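PDB 2HEK: HD domain-containing protein from Aquifex aeolicus, which binds zinc and GDP at separate sites and may act as a dGTP-hydrolysing enzyme, although its function is not established. Local coordinates for residues 135-140 / 148-153; 188-193 / 197-202; 212-217 / 347-352; 324-329 / 333-338. One frame throughout, in Å; residues are numbered along the deposited sequence.

Interaction 1. Residues 135-140 / 148-153; sequences VRITLG and KLLSEI
Ser151 OG donates a 2.9 Å hydrogen bond to Ile137 O, the one hydrogen bond that joins the two segments. The hydroxyl enters in the carbonyl plane on a lone pair, with a C=O...OG angle of 132°, while Gly140 N takes the same oxygen at 3.2 Å. Two donors therefore hold this carbonyl near the end of helix 128-139. Ser151 carries OG anti to its own backbone N (chi1 -170°), which sends the hydroxyl across to the other helix. Packing is close beside this bond: the CA atoms of Ile137 and Ser151 are 4.4 Å apart, and Ile137 CG2 rests against the serine backbone, 3.8 Å from Ser151 N. Farther out along the same side chain, Ile137 CD1 meets Leu150 CD1 at 3.8 Å, methyl against methyl.

Toward the solvent the contact thins out. Gly140, exposed and at positive phi, closes the first helix in a Schellman motif beside the Ser151 bond, its CA 3.2 Å from Ser151 OG. Lys148 stretches away from the partner helix, and Arg136 likewise turns outward to a salt bridge with Glu147. Ile153 packs on Thr62 and Ile65 of helix 51-69. The segment axes approach to 8.1 Å and cross at -45°, a close crossing of two consecutive helices within the helical HD domain, with the bound zinc ion about 12 Å from Gly140.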
# COMPACT_ATOMS: atom_id res chain seq x y z
N VAL A 135 -6.98 -12.73 -34.65
CA VAL A 135 -8.06 -13.62 -34.18
C VAL A 135 -7.53 -14.93 -33.57
O VAL A 135 -7.93 -15.32 -32.48
CB VAL A 135 -9.07 -13.93 -35.30
CG1 VAL A 135 -9.99 -15.09 -34.88
CG2 VAL A 135 -9.87 -12.67 -35.64
N ARG A 136 -6.61 -15.59 -34.25
CA ARG A 136 -6.00 -16.83 -33.74
C ARG A 136 -5.25 -16.61 -32.44
O ARG A 136 -5.36 -17.39 -31.52
CB ARG A 136 -5.04 -17.44 -34.79
CG ARG A 136 -5.81 -18.13 -35.93
CD ARG A 136 -4.92 -19.04 -36.81
NE ARG A 136 -3.93 -18.29 -37.58
CZ ARG A 136 -4.20 -17.72 -38.76
NH1 ARG A 136 -5.41 -17.79 -39.29
NH2 ARG A 136 -3.27 -17.07 -39.40
N ILE A 137 -4.46 -15.54 -32.40
CA ILE A 137 -3.67 -15.17 -31.25
C ILE A 137 -4.61 -14.95 -30.05
O ILE A 137 -4.40 -15.52 -28.97
CB ILE A 137 -2.81 -13.93 -31.57
CG1 ILE A 137 -1.68 -14.35 -32.52
CG2 ILE A 137 -2.22 -13.24 -30.26
CD1 ILE A 137 -1.08 -13.22 -33.26
N THR A 138 -5.66 -14.17 -30.26
CA THR A 138 -6.56 -13.87 -29.16
C THR A 138 -7.38 -15.08 -28.70
O THR A 138 -7.77 -15.15 -27.53
CB THR A 138 -7.46 -12.63 -29.41
OG1 THR A 138 -7.74 -12.03 -28.14
CG2 THR A 138 -8.77 -13.00 -30.14
N LEU A 139 -7.65 -16.04 -29.58
CA LEU A 139 -8.42 -17.21 -29.17
C LEU A 139 -7.56 -18.32 -28.64
O LEU A 139 -8.08 -19.37 -28.26
CB LEU A 139 -9.28 -17.75 -30.31
CG LEU A 139 -10.28 -16.79 -30.92
CD1 LEU A 139 -11.00 -17.50 -32.06
CD2 LEU A 139 -11.25 -16.33 -29.87
N GLY A 140 -6.25 -18.13 -28.64
CA GLY A 140 -5.33 -19.21 -28.29
C GLY A 140 -5.34 -20.39 -29.29
O GLY A 140 -5.21 -21.55 -28.88
N LYS A 148 2.13 -18.66 -31.88
CA LYS A 148 2.10 -19.33 -30.58
C LYS A 148 2.77 -18.47 -29.50
O LYS A 148 2.22 -18.33 -28.42
CB LYS A 148 2.71 -20.74 -30.63
CG LYS A 148 2.67 -21.50 -29.28
CD LYS A 148 3.39 -22.84 -29.40
CE LYS A 148 3.28 -23.69 -28.14
NZ LYS A 148 3.99 -25.04 -28.35
N LEU A 149 3.93 -17.89 -29.80
CA LEU A 149 4.58 -17.00 -28.83
C LEU A 149 3.66 -15.83 -28.45
O LEU A 149 3.51 -15.49 -27.27
CB LEU A 149 5.92 -16.44 -29.37
CG LEU A 149 6.63 -15.35 -28.56
CD1 LEU A 149 7.06 -15.88 -27.17
CD2 LEU A 149 7.85 -14.80 -29.30
N LEU A 150 3.05 -15.21 -29.46
CA LEU A 150 2.23 -14.04 -29.23
C LEU A 150 1.01 -14.42 -28.45
O LEU A 150 0.62 -13.69 -27.53
CB LEU A 150 1.85 -13.33 -30.57
CG LEU A 150 3.01 -12.72 -31.38
CD1 LEU A 150 2.49 -11.96 -32.60
CD2 LEU A 150 3.83 -11.76 -30.49
N SER A 151 0.43 -15.58 -28.78
CA SER A 151 -0.76 -16.06 -28.08
C SER A 151 -0.46 -16.38 -26.61
O SER A 151 -1.29 -16.10 -25.74
CB SER A 151 -1.31 -17.29 -28.76
OG SER A 151 -2.57 -17.59 -28.22
N GLU A 152 0.74 -16.93 -26.34
CA GLU A 152 1.21 -17.21 -24.96
C GLU A 152 1.29 -15.93 -24.12
O GLU A 152 1.01 -15.96 -22.91
CB GLU A 152 2.61 -17.84 -24.98
CG GLU A 152 2.62 -19.31 -25.31
CD GLU A 152 4.03 -19.95 -25.33
OE1 GLU A 152 5.06 -19.29 -25.05
OE2 GLU A 152 4.09 -21.15 -25.67
N ILE A 153 1.66 -14.82 -24.76
CA ILE A 153 1.77 -13.55 -24.05
C ILE A 153 0.42 -13.15 -23.42
O ILE A 153 0.39 -12.60 -22.33
CB ILE A 153 2.36 -12.44 -24.95
CG1 ILE A 153 3.85 -12.74 -25.24
CG2 ILE A 153 2.13 -11.01 -24.33
CD1 ILE A 153 4.52 -11.77 -26.25

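Interaction 2. Residues 188-193 / 197-202; sequences TLRVYE and VVDESG
In the beta hairpin of strands 189-192 and 195-199, Arg190 and Val197 form the antiparallel hydrogen-bonded pair. Val197 N reaches Arg190 O at 2.7 Å, almost straight (174°), and Arg190 N returns a bond to Val197 O at 2.8 Å. Asp199 N extends the pairing to Thr188 O, at 2.8 Å. Between these, Leu189 and Val198 make the non-hydrogen-bonded pair, and Leu189 CD2 touches Val198 CG2 at 4.0 Å on the face that also meets Phe158.

Arg190 and Asp199 meet on the other face. A bend at chi2 (-73°) lays the guanidinium over Asp199, whose CB covers one of its faces; the carboxylate is stacked with it, the planes 16° apart. Arg190 NH2 and Asp199 OD2 are 3.9 Å apart, a long salt bridge of charge alone, since no N-H points at the oxygen. A water bridges the pair, accepting from Arg190 NE at 2.7 Å and donating to Asp199 OD1. Arg190 NH1 is tied to Leu189 O and Ser187 O, which would restrain rotation of the group.

Asp199 OD2 takes Ser201 OG on its anti lone pair at 2.8 Å and Ser201 N from above the carboxylate plane. Gly202 follows as the N-cap of helix 203-221, so the motif is a beta hairpin followed, through an Asx turn and a short 3-10 segment, by a capped helix.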
# COMPACT_ATOMS: atom_id res chain seq x y z
N THR A 188 11.26 -10.57 -15.17
CA THR A 188 12.07 -11.80 -15.23
C THR A 188 11.65 -12.77 -16.33
O THR A 188 12.19 -13.88 -16.41
CB THR A 188 12.08 -12.56 -13.88
OG1 THR A 188 10.75 -13.05 -13.57
CG2 THR A 188 12.56 -11.66 -12.80
N LEU A 189 10.71 -12.38 -17.19
CA LEU A 189 10.24 -13.29 -18.24
C LEU A 189 11.28 -13.24 -19.34
O LEU A 189 11.94 -12.22 -19.51
CB LEU A 189 8.87 -12.89 -18.82
CG LEU A 189 7.68 -12.92 -17.83
CD1 LEU A 189 6.34 -12.52 -18.50
CD2 LEU A 189 7.59 -14.30 -17.12
N ARG A 190 11.43 -14.35 -20.05
CA ARG A 190 12.35 -14.43 -21.20
C ARG A 190 11.64 -15.20 -22.30
O ARG A 190 10.77 -16.01 -22.01
CB ARG A 190 13.63 -15.20 -20.83
CG ARG A 190 14.41 -14.65 -19.65
CD ARG A 190 15.14 -13.38 -19.99
NE ARG A 190 16.01 -12.95 -18.89
CZ ARG A 190 15.64 -12.05 -17.97
NH1 ARG A 190 14.43 -11.48 -18.03
NH2 ARG A 190 16.47 -11.71 -17.00
N VAL A 191 12.03 -14.97 -23.55
CA VAL A 191 11.69 -15.87 -24.67
C VAL A 191 12.85 -16.86 -24.93
O VAL A 191 14.01 -16.45 -25.20
CB VAL A 191 11.44 -15.09 -25.97
CG1 VAL A 191 10.98 -16.02 -27.08
CG2 VAL A 191 10.42 -13.97 -25.73
N TYR A 192 12.56 -18.14 -24.86
CA TYR A 192 13.58 -19.15 -25.12
C TYR A 192 12.95 -20.27 -25.91
O TYR A 192 11.87 -20.77 -25.55
CB TYR A 192 14.22 -19.61 -23.81
CG TYR A 192 15.45 -20.47 -23.99
CD1 TYR A 192 16.71 -19.90 -24.07
CD2 TYR A 192 15.35 -21.85 -24.09
CE1 TYR A 192 17.84 -20.68 -24.24
CE2 TYR A 192 16.47 -22.64 -24.26
CZ TYR A 192 17.71 -22.05 -24.34
OH TYR A 192 18.83 -22.83 -24.53
N GLU A 193 13.61 -20.67 -26.99
CA GLU A 193 13.07 -21.73 -27.85
C GLU A 193 11.63 -21.39 -28.21
O GLU A 193 10.74 -22.24 -28.17
CB GLU A 193 13.12 -23.09 -27.13
CG GLU A 193 14.49 -23.78 -27.07
CD GLU A 193 14.46 -25.04 -26.19
OE1 GLU A 193 13.34 -25.61 -26.01
OE2 GLU A 193 15.53 -25.45 -25.67
N VAL A 197 9.21 -17.95 -20.94
CA VAL A 197 9.70 -18.73 -19.79
C VAL A 197 10.05 -17.76 -18.66
O VAL A 197 10.08 -16.56 -18.90
CB VAL A 197 10.97 -19.61 -20.16
CG1 VAL A 197 10.66 -20.54 -21.33
CG2 VAL A 197 12.16 -18.74 -20.52
N VAL A 198 10.38 -18.26 -17.47
CA VAL A 198 10.81 -17.37 -16.38
C VAL A 198 12.31 -17.57 -16.13
O VAL A 198 12.75 -18.70 -15.99
CB VAL A 198 10.03 -17.68 -15.05
CG1 VAL A 198 10.36 -16.63 -13.94
CG2 VAL A 198 8.52 -17.74 -15.30
N ASP A 199 13.08 -16.50 -16.11
CA ASP A 199 14.48 -16.57 -15.67
C ASP A 199 14.55 -17.05 -14.21
O ASP A 199 13.65 -16.79 -13.41
CB ASP A 199 15.14 -15.22 -15.78
CG ASP A 199 16.64 -15.32 -15.63
OD1 ASP A 199 17.26 -15.97 -16.50
OD2 ASP A 199 17.21 -14.79 -14.65
N GLU A 200 15.62 -17.73 -13.85
CA GLU A 200 15.71 -18.24 -12.49
C GLU A 200 15.67 -17.13 -11.45
O GLU A 200 15.24 -17.37 -10.35
CB GLU A 200 16.96 -19.10 -12.30
CG GLU A 200 16.77 -20.14 -11.21
CD GLU A 200 17.95 -21.06 -11.04
OE1 GLU A 200 18.94 -20.95 -11.82
OE2 GLU A 200 17.89 -21.91 -10.13
N SER A 201 16.08 -15.91 -11.80
CA SER A 201 15.98 -14.77 -10.87
C SER A 201 14.52 -14.42 -10.55
O SER A 201 14.24 -13.60 -9.66
CB SER A 201 16.70 -13.55 -11.45
OG SER A 201 16.09 -13.13 -12.66
N GLY A 202 13.59 -15.02 -11.28
CA GLY A 202 12.18 -14.80 -11.03
C GLY A 202 11.46 -15.98 -10.41
O GLY A 202 10.22 -16.01 -10.41
O HOH W 1 18.26 -14.40 -19.06

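Interaction 3. Residues 212-217 / 347-352; sequences SRYFMY and KPIKLY
Tyr217 N donates to Arg213 O at 3.1 Å, fixing the helical turn whose outer side chains receive Ile349. The same oxygen lies in the plane of the Tyr217 ring, at its edge, while Tyr217 CE1 sits 3.9 Å above one face of the Arg213 guanidinium. No hydrogen bond crosses between residues 212-217 and residues 347-352; the contact is made by one isoleucine and two tyrosines.

Ile349 reaches in with its longer branch. Its terminal CD1 is wedged between Tyr217 CB, 3.6 Å away, and Tyr214 CD1, at 3.8 Å, so it fills the notch between side chains three residues apart on the helix. Ile349 CG1 follows behind, 3.9 Å from Tyr214 CE1, so that the branch crosses the ring obliquely. Tyr214 is brought there by a first torsion of 165°, which turns its ring out toward the strand, and its OH is hydrogen-bonded to Glu207 of the second subunit. Replacing Ile349 by an alanine would remove everything beyond CB and is likely to open a gap between the two tyrosines, leaving the Tyr214 ring freer to shift at the subunit interface.

Around this wedge, Ile349 also touches Val218 and Phe222, and Tyr217 meets Tyr221 and Phe222 edge-to-face. Helix 203-221 thus lies between helix 160-173, which receives Met216, and the start of strand 349-356, the middle strand of a three-stranded antiparallel sheet, where the Ile349 backbone pairs with Lys318 of strand 311-318.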
# COMPACT_ATOMS: atom_id res chain seq x y z
N SER A 212 -0.79 -16.57 -5.18
CA SER A 212 -1.84 -15.55 -5.31
C SER A 212 -3.03 -16.11 -6.09
O SER A 212 -4.20 -15.88 -5.74
CB SER A 212 -1.26 -14.26 -5.89
OG SER A 212 -1.26 -14.29 -7.33
N ARG A 213 -2.76 -16.89 -7.13
CA ARG A 213 -3.85 -17.53 -7.88
C ARG A 213 -4.62 -18.54 -7.01
O ARG A 213 -5.87 -18.59 -7.03
CB ARG A 213 -3.26 -18.21 -9.13
CG ARG A 213 -4.25 -18.85 -10.03
CD ARG A 213 -3.51 -19.51 -11.25
NE ARG A 213 -4.48 -20.06 -12.20
CZ ARG A 213 -4.88 -21.34 -12.22
NH1 ARG A 213 -4.39 -22.22 -11.34
NH2 ARG A 213 -5.77 -21.75 -13.12
N TYR A 214 -3.90 -19.34 -6.22
CA TYR A 214 -4.58 -20.26 -5.27
C TYR A 214 -5.54 -19.47 -4.36
O TYR A 214 -6.69 -19.88 -4.15
CB TYR A 214 -3.55 -20.98 -4.37
CG TYR A 214 -4.14 -21.65 -3.16
CD1 TYR A 214 -4.62 -22.97 -3.22
CD2 TYR A 214 -4.19 -20.97 -1.92
CE1 TYR A 214 -5.16 -23.61 -2.05
CE2 TYR A 214 -4.70 -21.58 -0.79
CZ TYR A 214 -5.19 -22.89 -0.84
OH TYR A 214 -5.70 -23.45 0.33
N PHE A 215 -5.08 -18.37 -3.78
CA PHE A 215 -5.98 -17.58 -2.92
C PHE A 215 -7.24 -17.08 -3.62
O PHE A 215 -8.33 -17.14 -3.06
CB PHE A 215 -5.24 -16.42 -2.28
CG PHE A 215 -4.40 -16.83 -1.10
CD1 PHE A 215 -3.03 -16.61 -1.08
CD2 PHE A 215 -5.00 -17.42 0.02
CE1 PHE A 215 -2.24 -16.97 0.06
CE2 PHE A 215 -4.25 -17.80 1.14
CZ PHE A 215 -2.84 -17.57 1.14
N MET A 216 -7.10 -16.58 -4.85
CA MET A 216 -8.30 -16.12 -5.56
C MET A 216 -9.31 -17.25 -5.76
O MET A 216 -10.51 -17.03 -5.64
CB MET A 216 -7.95 -15.45 -6.89
CG MET A 216 -7.20 -14.11 -6.70
SD MET A 216 -8.12 -12.93 -5.62
CE MET A 216 -9.64 -12.72 -6.51
N TYR A 217 -8.82 -18.45 -6.08
CA TYR A 217 -9.72 -19.62 -6.24
C TYR A 217 -10.42 -20.01 -4.96
O TYR A 217 -11.65 -20.17 -4.95
CB TYR A 217 -9.00 -20.83 -6.88
CG TYR A 217 -9.03 -20.70 -8.35
CD1 TYR A 217 -8.05 -19.97 -9.02
CD2 TYR A 217 -10.12 -21.17 -9.08
CE1 TYR A 217 -8.12 -19.75 -10.38
CE2 TYR A 217 -10.20 -20.97 -10.46
CZ TYR A 217 -9.19 -20.27 -11.10
OH TYR A 217 -9.25 -20.06 -12.46
N LYS A 347 -0.63 -28.82 -4.09
CA LYS A 347 -1.69 -29.78 -4.36
C LYS A 347 -2.89 -29.10 -5.05
O LYS A 347 -3.11 -27.90 -4.88
CB LYS A 347 -2.10 -30.46 -3.04
CG LYS A 347 -1.01 -31.37 -2.42
CD LYS A 347 -1.39 -31.85 -1.00
CE LYS A 347 -0.56 -33.08 -0.58
NZ LYS A 347 -0.90 -33.59 0.80
N PRO A 348 -3.66 -29.86 -5.86
CA PRO A 348 -4.86 -29.30 -6.47
C PRO A 348 -5.95 -28.97 -5.45
O PRO A 348 -5.99 -29.52 -4.35
CB PRO A 348 -5.34 -30.40 -7.41
CG PRO A 348 -4.79 -31.68 -6.79
CD PRO A 348 -3.45 -31.27 -6.24
N ILE A 349 -6.81 -28.04 -5.81
CA ILE A 349 -7.97 -27.73 -4.99
C ILE A 349 -9.05 -28.74 -5.34
O ILE A 349 -9.38 -28.91 -6.51
CB ILE A 349 -8.45 -26.26 -5.25
CG1 ILE A 349 -7.36 -25.26 -4.84
CG2 ILE A 349 -9.84 -25.99 -4.59
CD1 ILE A 349 -7.47 -23.86 -5.58
N LYS A 350 -9.62 -29.40 -4.34
CA LYS A 350 -10.73 -30.36 -4.57
C LYS A 350 -11.82 -30.05 -3.59
O LYS A 350 -11.62 -30.19 -2.39
CB LYS A 350 -10.24 -31.79 -4.32
CG LYS A 350 -9.35 -32.36 -5.42
CD LYS A 350 -8.59 -33.61 -4.95
CE LYS A 350 -9.43 -34.88 -5.04
NZ LYS A 350 -9.59 -35.33 -6.47
N LEU A 351 -12.99 -29.63 -4.07
CA LEU A 351 -14.08 -29.28 -3.17
C LEU A 351 -15.36 -29.87 -3.70
O LEU A 351 -15.63 -29.79 -4.92
CB LEU A 351 -14.22 -27.74 -3.04
CG LEU A 351 -13.12 -26.95 -2.30
CD1 LEU A 351 -13.12 -25.48 -2.76
CD2 LEU A 351 -13.31 -27.02 -0.79
N TYR A 352 -16.16 -30.43 -2.80
CA TYR A 352 -17.44 -31.03 -3.21
C TYR A 352 -18.50 -30.41 -2.36
O TYR A 352 -18.37 -30.36 -1.16
CB TYR A 352 -17.41 -32.57 -3.03
CG TYR A 352 -16.15 -33.14 -3.61
CD1 TYR A 352 -15.05 -33.39 -2.80
CD2 TYR A 352 -16.03 -33.32 -4.98
CE1 TYR A 352 -13.87 -33.87 -3.34
CE2 TYR A 352 -14.85 -33.75 -5.53
CZ TYR A 352 -13.79 -34.05 -4.69
OH TYR A 352 -12.62 -34.48 -5.23

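Interaction 4. Residues 324-329 / 333-338; sequences NIYVLS and LKKAHE
Val327 and Lys334 form the hydrogen-bonded pair of this contact: Lys334 N donates to Val327 O at 2.9 Å, and Val327 N to Lys334 O at 2.8 Å. Ala336 N adds a third bond, 2.7 Å to Ile325 O, just past the end of the strand.

Apolar contacts lie on both faces. Leu333 CG packs against Tyr326 CB at 3.9 Å, the two side chains crossing at about a right angle, and Leu333 CD1 reaches Leu328 CB. On the other side Val327 CG2 meets Ala336 CB at 3.8 Å, and both rest on Leu206 of helix 203-221.

Tyr326 combines apolar and polar contacts. A bend at chi2 (-66°) carries the Lys335 chain obliquely across the Tyr326 ring, with CD 3.6 Å from Tyr326 CE2, and NZ makes a weak bond to Tyr326 OH at 3.0 Å. An edge of the ring faces Lys334 O. With a serine in place of Tyr326, Leu333 and the Lys335 chain would probably lose the surface they lie against, and the ammonium would lose its phenol partner.

Strands 326-329 and 332-335 thus make a beta hairpin that forms one half of a four-stranded mixed sheet, with 332-335 at its edge within this chain.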
# COMPACT_ATOMS: atom_id res chain seq x y z
N ASN A 324 3.58 -27.44 -16.54
CA ASN A 324 3.99 -27.01 -17.87
C ASN A 324 4.57 -25.59 -17.92
O ASN A 324 4.30 -24.83 -18.87
CB ASN A 324 2.80 -27.05 -18.83
CG ASN A 324 2.21 -28.44 -18.97
OD1 ASN A 324 2.94 -29.43 -19.02
ND2 ASN A 324 0.89 -28.51 -19.03
N ILE A 325 5.34 -25.22 -16.91
CA ILE A 325 6.00 -23.92 -16.89
C ILE A 325 7.52 -24.08 -16.86
O ILE A 325 8.04 -24.82 -16.03
CB ILE A 325 5.57 -23.01 -15.68
CG1 ILE A 325 4.05 -22.75 -15.72
CG2 ILE A 325 6.38 -21.69 -15.73
CD1 ILE A 325 3.50 -22.00 -14.45
N TYR A 326 8.20 -23.35 -17.74
CA TYR A 326 9.65 -23.43 -17.83
C TYR A 326 10.39 -22.28 -17.18
O TYR A 326 9.96 -21.13 -17.20
CB TYR A 326 10.07 -23.53 -19.30
CG TYR A 326 9.62 -24.80 -19.95
CD1 TYR A 326 8.50 -24.82 -20.77
CD2 TYR A 326 10.31 -25.99 -19.74
CE1 TYR A 326 8.07 -25.99 -21.36
CE2 TYR A 326 9.90 -27.16 -20.34
CZ TYR A 326 8.78 -27.16 -21.14
OH TYR A 326 8.37 -28.33 -21.74
N VAL A 327 11.52 -22.63 -16.59
CA VAL A 327 12.39 -21.71 -15.93
C VAL A 327 13.75 -21.86 -16.59
O VAL A 327 14.24 -22.98 -16.73
CB VAL A 327 12.49 -22.02 -14.42
CG1 VAL A 327 13.59 -21.18 -13.78
CG2 VAL A 327 11.12 -21.75 -13.71
N LEU A 328 14.34 -20.75 -17.01
CA LEU A 328 15.67 -20.77 -17.62
C LEU A 328 16.73 -20.69 -16.55
O LEU A 328 16.87 -19.67 -15.88
CB LEU A 328 15.84 -19.64 -18.64
CG LEU A 328 17.16 -19.56 -19.41
CD1 LEU A 328 17.32 -20.71 -20.40
CD2 LEU A 328 17.24 -18.25 -20.11
N SER A 329 17.46 -21.79 -16.39
CA SER A 329 18.54 -21.91 -15.42
C SER A 329 19.89 -21.64 -16.07
O SER A 329 19.98 -21.46 -17.29
CB SER A 329 18.54 -23.31 -14.83
OG SER A 329 19.64 -23.47 -13.94
N LEU A 333 17.14 -24.84 -19.84
CA LEU A 333 15.71 -24.81 -19.56
C LEU A 333 15.22 -25.99 -18.75
O LEU A 333 15.43 -27.14 -19.12
CB LEU A 333 14.94 -24.75 -20.87
CG LEU A 333 13.58 -24.07 -20.84
CD1 LEU A 333 13.74 -22.61 -20.40
CD2 LEU A 333 12.93 -24.16 -22.20
N LYS A 334 14.54 -25.69 -17.64
CA LYS A 334 13.94 -26.73 -16.80
C LYS A 334 12.43 -26.49 -16.65
O LYS A 334 11.94 -25.40 -16.92
CB LYS A 334 14.58 -26.71 -15.41
CG LYS A 334 16.11 -26.75 -15.37
CD LYS A 334 16.68 -28.17 -15.51
CE LYS A 334 18.12 -28.25 -15.00
NZ LYS A 334 18.93 -29.19 -15.81
N LYS A 335 11.71 -27.52 -16.22
CA LYS A 335 10.36 -27.37 -15.68
C LYS A 335 10.45 -26.70 -14.31
O LYS A 335 11.39 -26.97 -13.56
CB LYS A 335 9.71 -28.73 -15.50
CG LYS A 335 9.35 -29.45 -16.78
CD LYS A 335 8.27 -28.73 -17.54
CE LYS A 335 7.45 -29.70 -18.36
NZ LYS A 335 6.68 -28.96 -19.38
N ALA A 336 9.48 -25.84 -13.98
CA ALA A 336 9.50 -25.09 -12.70
C ALA A 336 9.56 -25.96 -11.46
O ALA A 336 10.21 -25.61 -10.47
CB ALA A 336 8.29 -24.11 -12.60
N HIS A 337 8.83 -27.08 -11.48
CA HIS A 337 8.90 -28.04 -10.38
C HIS A 337 10.28 -28.71 -10.25
O HIS A 337 10.69 -29.06 -9.14
CB HIS A 337 7.78 -29.10 -10.46
CG HIS A 337 7.77 -29.87 -11.74
ND1 HIS A 337 7.21 -29.38 -12.90
CD2 HIS A 337 8.21 -31.12 -12.03
CE1 HIS A 337 7.31 -30.29 -13.85
NE2 HIS A 337 7.92 -31.35 -13.35
N GLU A 338 11.02 -28.83 -11.36
CA GLU A 338 12.42 -29.34 -11.31
C GLU A 338 13.32 -28.43 -10.46
O GLU A 338 14.28 -28.90 -9.84
CB GLU A 338 13.02 -29.57 -12.71
CG GLU A 338 12.30 -30.64 -13.53
CD GLU A 338 12.89 -30.88 -14.93
OE1 GLU A 338 12.91 -32.07 -15.32
OE2 GLU A 338 13.31 -29.93 -15.63

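Interactions 1 to 3 follow one another along the chain, and interaction 4 falls between the two segments of interaction 3. Interactions 2 and 4 are the closest, with centres 9 Å apart: strands 195-199 and 326-329 run parallel as neighbours, so two hairpins distant in sequence merge into one mixed sheet, with Val198 probably hydrogen-bonded to Tyr326 and Leu328. Interaction 1, in the HD domain, touches this sheet through Leu149 and Val191, its centre 19 Å from that of interaction 2. Interaction 3 stands apart, its centre 22 to 26 Å from the others, but helix 203-221 leaves the first hairpin and runs to it, connecting the mixed sheet with the three-stranded one and the second subunit.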